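Local coordinates for protein Poly(A) ribonuclease pop2 (Schizosaccharomyces pombe, PDB 2P51) that trims the poly(A) tails of mRNA from the 3' end as the catalytic, metal-dependent deadenylase subunit of the CCR4-NOT complex, at residues A[175-180]-A[190-195]; A[225-230]-A[254-259]. One frame throughout, in Å; residues are numbered along the deposited sequence.

Interaction 1 of 2, residues A[175-180]-A[190-195]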
loop_
_atom_site.group_PDB
_atom_site.type_symbol
_atom_site.label_atom_id
_atom_site.label_comp_id
_atom_site.label_asym_id
_atom_site.label_seq_id
_atom_site.Cartn_x
_atom_site.Cartn_y
_atom_site.Cartn_z
ATOM N N TYR A 175 0.616 2.248 7.728
ATOM C CA TYR A 175 1.172 3.562 7.332
ATOM C C TYR A 175 0.074 4.479 6.816
ATOM O O TYR A 175 0.161 5.689 7.077
ATOM C CB TYR A 175 2.261 3.377 6.271
ATOM C CG TYR A 175 3.624 3.244 6.951
ATOM C CD1 TYR A 175 4.352 2.076 7.012
ATOM C CD2 TYR A 175 4.130 4.387 7.550
ATOM C CE1 TYR A 175 5.602 1.991 7.644
ATOM C CE2 TYR A 175 5.341 4.320 8.183
ATOM C CZ TYR A 175 6.076 3.144 8.239
ATOM O OH TYR A 175 7.278 3.169 8.891
ATOM N N LEU A 176 -0.923 3.937 6.130
ATOM C CA LEU A 176 -1.982 4.815 5.647
ATOM C C LEU A 176 -2.833 5.262 6.832
ATOM O O LEU A 176 -3.252 6.435 6.893
ATOM C CB LEU A 176 -2.876 4.198 4.559
ATOM C CG LEU A 176 -2.380 4.497 3.121
ATOM C CD1 LEU A 176 -1.080 3.747 2.855
ATOM C CD2 LEU A 176 -3.466 4.176 2.112
ATOM N N LEU A 177 -3.063 4.316 7.781
ATOM C CA LEU A 177 -3.862 4.820 8.937
ATOM C C LEU A 177 -3.111 5.849 9.735
ATOM O O LEU A 177 -3.692 6.852 10.208
ATOM C CB LEU A 177 -4.308 3.640 9.820
ATOM C CG LEU A 177 -5.329 3.964 10.918
ATOM C CD1 LEU A 177 -6.716 4.210 10.307
ATOM C CD2 LEU A 177 -5.405 2.864 11.970
ATOM N N LYS A 178 -1.820 5.665 9.927
ATOM C CA LYS A 178 -0.968 6.657 10.606
ATOM C C LYS A 178 -1.044 8.007 9.907
ATOM O O LYS A 178 -1.165 9.083 10.487
ATOM C CB LYS A 178 0.482 6.152 10.656
ATOM C CG LYS A 178 1.507 7.181 11.061
ATOM C CD LYS A 178 2.930 6.606 11.047
ATOM C CE LYS A 178 3.950 7.680 11.505
ATOM N NZ LYS A 178 5.348 7.168 11.212
ATOM N N ALA A 179 -0.969 8.023 8.577
ATOM C CA ALA A 179 -1.035 9.265 7.834
ATOM C C ALA A 179 -2.389 9.924 8.073
ATOM O O ALA A 179 -2.477 11.126 8.388
ATOM C CB ALA A 179 -0.838 9.013 6.354
ATOM N N MET A 180 -3.477 9.163 7.949
ATOM C CA MET A 180 -4.778 9.826 8.088
ATOM C C MET A 180 -5.064 10.296 9.504
ATOM O O MET A 180 -5.766 11.292 9.657
ATOM C CB MET A 180 -5.874 8.852 7.623
ATOM C CG MET A 180 -5.842 8.732 6.101
ATOM S SD MET A 180 -7.195 7.694 5.489
ATOM C CE MET A 180 -6.809 6.145 6.297
ATOM N N GLU A 190 -7.102 -5.572 17.896
ATOM C CA GLU A 190 -8.565 -5.494 17.771
ATOM C C GLU A 190 -9.018 -4.063 17.472
ATOM O O GLU A 190 -9.889 -3.882 16.611
ATOM C CB GLU A 190 -9.233 -6.004 19.058
ATOM C CG GLU A 190 -8.909 -7.419 19.454
ATOM C CD GLU A 190 -7.512 -7.627 20.014
ATOM O OE1 GLU A 190 -6.860 -6.718 20.589
ATOM O OE2 GLU A 190 -6.986 -8.757 19.839
ATOM N N GLU A 191 -8.437 -3.081 18.133
ATOM C CA GLU A 191 -8.774 -1.682 17.928
ATOM C C GLU A 191 -8.262 -1.175 16.578
ATOM O O GLU A 191 -8.919 -0.405 15.878
ATOM C CB GLU A 191 -8.219 -0.748 19.021
ATOM C CG GLU A 191 -8.741 0.680 18.965
ATOM C CD GLU A 191 -8.297 1.623 20.067
ATOM O OE1 GLU A 191 -7.844 1.205 21.162
ATOM O OE2 GLU A 191 -8.377 2.873 19.889
ATOM N N PHE A 192 -7.049 -1.591 16.218
ATOM C CA PHE A 192 -6.514 -1.210 14.919
ATOM C C PHE A 192 -7.440 -1.715 13.835
ATOM O O PHE A 192 -7.783 -0.947 12.921
ATOM C CB PHE A 192 -5.131 -1.821 14.791
ATOM C CG PHE A 192 -4.522 -1.781 13.415
ATOM C CD1 PHE A 192 -3.884 -0.603 13.034
ATOM C CD2 PHE A 192 -4.559 -2.851 12.547
ATOM C CE1 PHE A 192 -3.297 -0.512 11.777
ATOM C CE2 PHE A 192 -4.000 -2.732 11.298
ATOM C CZ PHE A 192 -3.367 -1.576 10.881
ATOM N N TYR A 193 -7.827 -3.002 13.921
ATOM C CA TYR A 193 -8.661 -3.613 12.913
ATOM C C TYR A 193 -9.996 -2.898 12.801
ATOM O O TYR A 193 -10.521 -2.661 11.695
ATOM C CB TYR A 193 -8.873 -5.083 13.303
ATOM C CG TYR A 193 -9.642 -5.841 12.238
ATOM C CD1 TYR A 193 -9.039 -6.228 11.031
ATOM C CD2 TYR A 193 -10.977 -6.157 12.472
ATOM C CE1 TYR A 193 -9.759 -6.915 10.080
ATOM C CE2 TYR A 193 -11.688 -6.840 11.506
ATOM C CZ TYR A 193 -11.086 -7.205 10.327
ATOM O OH TYR A 193 -11.827 -7.905 9.395
ATOM N N LYS A 194 -10.601 -2.550 13.925
ATOM C CA LYS A 194 -11.895 -1.876 13.892
ATOM C C LYS A 194 -11.842 -0.558 13.141
ATOM O O LYS A 194 -12.686 -0.212 12.308
ATOM C CB LYS A 194 -12.328 -1.616 15.336
ATOM C CG LYS A 194 -13.583 -0.823 15.521
ATOM C CD LYS A 194 -14.004 -1.153 16.988
ATOM C CE LYS A 194 -13.280 -2.472 17.317
ATOM N NZ LYS A 194 -13.984 -3.662 16.765
ATOM N N ILE A 195 -10.818 0.242 13.453
ATOM C CA ILE A 195 -10.721 1.557 12.798
ATOM C C ILE A 195 -10.310 1.365 11.368
ATOM O O ILE A 195 -10.806 2.053 10.468
ATOM C CB ILE A 195 -9.657 2.362 13.586
ATOM C CG1 ILE A 195 -10.141 2.644 15.012
ATOM C CG2 ILE A 195 -9.244 3.595 12.833
ATOM C CD1 ILE A 195 -9.209 3.339 15.957
#

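Interaction 2 of 2, residues A[225-230]-A[254-259]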
loop_
_atom_site.group_PDB
_atom_site.type_symbol
_atom_site.label_atom_id
_atom_site.label_comp_id
_atom_site.label_asym_id
_atom_site.label_seq_id
_atom_site.Cartn_x
_atom_site.Cartn_y
_atom_site.Cartn_z
ATOM N N ASP A 225 5.684 -13.770 -11.683
ATOM C CA ASP A 225 6.433 -14.493 -12.716
ATOM C C ASP A 225 5.712 -15.773 -13.107
ATOM O O ASP A 225 5.605 -16.203 -14.270
ATOM C CB ASP A 225 7.842 -14.760 -12.227
ATOM C CG ASP A 225 8.662 -13.510 -11.975
ATOM O OD1 ASP A 225 8.287 -12.486 -12.571
ATOM O OD2 ASP A 225 9.667 -13.496 -11.231
ATOM N N ASP A 226 5.182 -16.440 -12.093
ATOM C CA ASP A 226 4.469 -17.707 -12.265
ATOM C C ASP A 226 3.283 -17.565 -13.205
ATOM O O ASP A 226 3.038 -18.368 -14.090
ATOM C CB ASP A 226 3.959 -18.206 -10.914
ATOM C CG ASP A 226 3.925 -19.695 -10.783
ATOM O OD1 ASP A 226 4.631 -20.433 -11.516
ATOM O OD2 ASP A 226 3.164 -20.152 -9.908
ATOM N N LEU A 227 2.548 -16.479 -12.976
ATOM C CA LEU A 227 1.392 -16.228 -13.810
ATOM C C LEU A 227 1.731 -15.492 -15.095
ATOM O O LEU A 227 0.789 -15.095 -15.801
ATOM C CB LEU A 227 0.351 -15.435 -12.989
ATOM C CG LEU A 227 -0.154 -16.138 -11.724
ATOM C CD1 LEU A 227 -1.041 -15.168 -10.923
ATOM C CD2 LEU A 227 -0.900 -17.422 -12.053
ATOM N N GLN A 228 3.004 -15.315 -15.402
ATOM C CA GLN A 228 3.402 -14.572 -16.600
ATOM C C GLN A 228 2.767 -13.189 -16.660
ATOM O O GLN A 228 2.355 -12.744 -17.734
ATOM C CB GLN A 228 3.012 -15.305 -17.887
ATOM C CG GLN A 228 3.200 -16.812 -17.773
ATOM C CD GLN A 228 3.099 -17.416 -19.162
ATOM O OE1 GLN A 228 2.049 -17.369 -19.806
ATOM N NE2 GLN A 228 4.223 -17.962 -19.608
ATOM N N ILE A 229 2.699 -12.508 -15.529
ATOM C CA ILE A 229 2.272 -11.110 -15.533
ATOM C C ILE A 229 3.478 -10.183 -15.537
ATOM O O ILE A 229 4.378 -10.277 -14.712
ATOM C CB ILE A 229 1.390 -10.830 -14.314
ATOM C CG1 ILE A 229 0.068 -11.629 -14.377
ATOM C CG2 ILE A 229 1.203 -9.330 -14.132
ATOM C CD1 ILE A 229 -0.595 -11.770 -13.022
ATOM N N HIS A 230 3.536 -9.266 -16.489
ATOM C CA HIS A 230 4.762 -8.448 -16.559
ATOM C C HIS A 230 4.647 -7.226 -15.671
ATOM O O HIS A 230 3.613 -6.579 -15.576
ATOM C CB HIS A 230 5.019 -8.066 -18.013
ATOM C CG HIS A 230 5.900 -6.910 -18.317
ATOM N ND1 HIS A 230 7.281 -7.013 -18.390
ATOM C CD2 HIS A 230 5.645 -5.600 -18.595
ATOM C CE1 HIS A 230 7.820 -5.833 -18.682
ATOM N NE2 HIS A 230 6.841 -4.949 -18.812
ATOM N N SER A 254 -9.774 -14.304 -11.690
ATOM C CA SER A 254 -10.207 -15.076 -12.864
ATOM C C SER A 254 -9.882 -16.553 -12.778
ATOM O O SER A 254 -10.727 -17.399 -13.091
ATOM C CB SER A 254 -9.494 -14.470 -14.086
ATOM O OG SER A 254 -9.854 -15.206 -15.235
ATOM N N ARG A 255 -8.645 -16.877 -12.370
ATOM C CA ARG A 255 -8.230 -18.276 -12.399
ATOM C C ARG A 255 -8.838 -19.090 -11.252
ATOM O O ARG A 255 -9.149 -20.242 -11.564
ATOM C CB ARG A 255 -6.719 -18.407 -12.308
ATOM C CG ARG A 255 -5.973 -17.875 -13.536
ATOM C CD ARG A 255 -4.601 -18.521 -13.630
ATOM N NE ARG A 255 -3.744 -17.868 -14.606
ATOM C CZ ARG A 255 -2.621 -18.387 -15.100
ATOM N NH1 ARG A 255 -2.241 -19.601 -14.692
ATOM N NH2 ARG A 255 -1.934 -17.674 -15.980
ATOM N N TYR A 256 -8.962 -18.583 -10.038
ATOM C CA TYR A 256 -9.316 -19.453 -8.908
ATOM C C TYR A 256 -10.688 -19.145 -8.355
ATOM O O TYR A 256 -11.159 -19.926 -7.508
ATOM C CB TYR A 256 -8.229 -19.404 -7.788
ATOM C CG TYR A 256 -6.867 -19.558 -8.458
ATOM C CD1 TYR A 256 -6.597 -20.653 -9.273
ATOM C CD2 TYR A 256 -5.890 -18.604 -8.267
ATOM C CE1 TYR A 256 -5.391 -20.866 -9.913
ATOM C CE2 TYR A 256 -4.676 -18.782 -8.915
ATOM C CZ TYR A 256 -4.410 -19.885 -9.718
ATOM O OH TYR A 256 -3.183 -19.965 -10.343
ATOM N N PHE A 257 -11.322 -18.062 -8.832
ATOM C CA PHE A 257 -12.631 -17.702 -8.320
ATOM C C PHE A 257 -13.635 -17.498 -9.442
ATOM O O PHE A 257 -14.719 -16.985 -9.188
ATOM C CB PHE A 257 -12.567 -16.460 -7.436
ATOM C CG PHE A 257 -11.679 -16.697 -6.212
ATOM C CD1 PHE A 257 -12.275 -17.180 -5.052
ATOM C CD2 PHE A 257 -10.314 -16.451 -6.248
ATOM C CE1 PHE A 257 -11.504 -17.405 -3.911
ATOM C CE2 PHE A 257 -9.537 -16.648 -5.139
ATOM C CZ PHE A 257 -10.145 -17.126 -3.996
ATOM N N ASP A 258 -13.284 -17.910 -10.652
ATOM C CA ASP A 258 -14.192 -17.820 -11.811
ATOM C C ASP A 258 -14.841 -16.424 -11.923
ATOM O O ASP A 258 -16.005 -16.247 -12.264
ATOM C CB ASP A 258 -15.238 -18.914 -11.755
ATOM C CG ASP A 258 -15.923 -19.145 -13.090
ATOM O OD1 ASP A 258 -15.324 -18.900 -14.170
ATOM O OD2 ASP A 258 -17.100 -19.598 -13.102
ATOM N N GLY A 259 -14.028 -15.399 -11.626
ATOM C CA GLY A 259 -14.518 -14.045 -11.833
ATOM C C GLY A 259 -15.139 -13.366 -10.634
ATOM O O GLY A 259 -15.394 -12.154 -10.760
HETATM O O HOH W 1 0.740 -19.013 -16.499
HETATM O O HOH W 2 -1.431 -14.886 -17.308
#

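Interaction 1 of 2, residues A[175-180]-A[190-195]
Leu-177 meets Phe-192 and Ile-195 where helix 170-181 faces helix 189-199, the next helix in the chain, with a short connection between them. From its helix, the CB of Leu-177 points toward the other segment, and CG stands anti to the backbone N (chi1 -170°), which carries the fork of the side chain out across the gap. There CD1 meets Ile-195 alone, while CD2 meets both Phe-192 and Ile-195. Leu-177 CD1 goes to the CG2 methyl of Ile-195 at 3.6 Å. Leu-177 CD2 lies 3.9 Å from Phe-192 CD1 and 4.0 Å from Phe-192 CE1, approaching the ring obliquely. The same leucine CD2 is also 4.0 Å from Ile-195 CG2, so the isoleucine methyl touches both arms of the fork. Phe-192 and Ile-195 are three residues apart, close to one helical turn, and together form the two-sided seat that a branched leucine fits. Leu-177 and Phe-192 run past each other in opposite directions, whereas Leu-177 and Ile-195 cross at about a right angle. The beta-branched isoleucine suits its place because CG2 sits next to the backbone and needs no long reach. Phe-192 must extend farther, and its ring also meets that of Tyr-73. Tyr-199, at the end of helix 189-199, continues the packing against Leu-177. The contact joins two consecutive helices of the DEDD nuclease fold; helix 170-181 also carries the metal ligand Asp-172, whose side chain lies about 9 Å from that of Phe-192. No hydrogen bond or charge joins the two segments: the contact rests on shape and hydrophobic burial.

Interaction 2 of 2, residues A[225-230]-A[254-259]
A Schellman motif ends helix 220-226, and Leu-227, just beyond the helix, turns its side chain toward the last turn of helix 238-257. Gln-228, with positive phi, is the C-prime residue of the motif, and its N bonds to Asp-225 O at 3.0 Å. Leucine suits the turn because its apolar branch can cover a flat group: Leu-227 CD2 sits over the centre of one face of the Arg-255 guanidinium, 3.6 Å from Arg-255 CZ. Arginine suits its place because that face can take a methyl while the N-H groups at the edge bond in plane. Its chain is extended from CG to NE and slides past Leu-227 in the opposite direction, while NE forms a salt bridge with Glu-251 one turn earlier in the same helix. Tyr-256 brings its OH to 3.8 Å from the same Leu-227 CD2, and one face of its ring lies against Arg-255 CB. Ile-229, which follows Gln-228, packs its side chain on Leu-244 and Ile-248 of helix 238-257. The rest of the link runs through solvent at the guanidinium edge: one water takes a bond from Arg-255 NH2 and gives a weak one to Asp-226 O, and a second accepts from Arg-255 NH2 at 3.1 Å and donates to Leu-227 O at 2.7 Å.

How the interactions relate
Going along the chain, interaction 1 comes first: it closes a short loop, with nine residues between 175-180 and 190-195, and joins two consecutive helices. Only after it is finished does the chain reach 225-230, and interaction 2 then spans 23 residues, most of them in helix 238-257, to bring the end of helix 220-226 to the end of that long helix. The two loops are in series and neither nest nor cross. The centres of interaction 1 and interaction 2 are about 30 Å apart, on opposite sides of the chain's centre. Interaction 1 thus ties helix 170-181 to helix 189-199, and interaction 2 the end of helix 220-226 to helix 238-257.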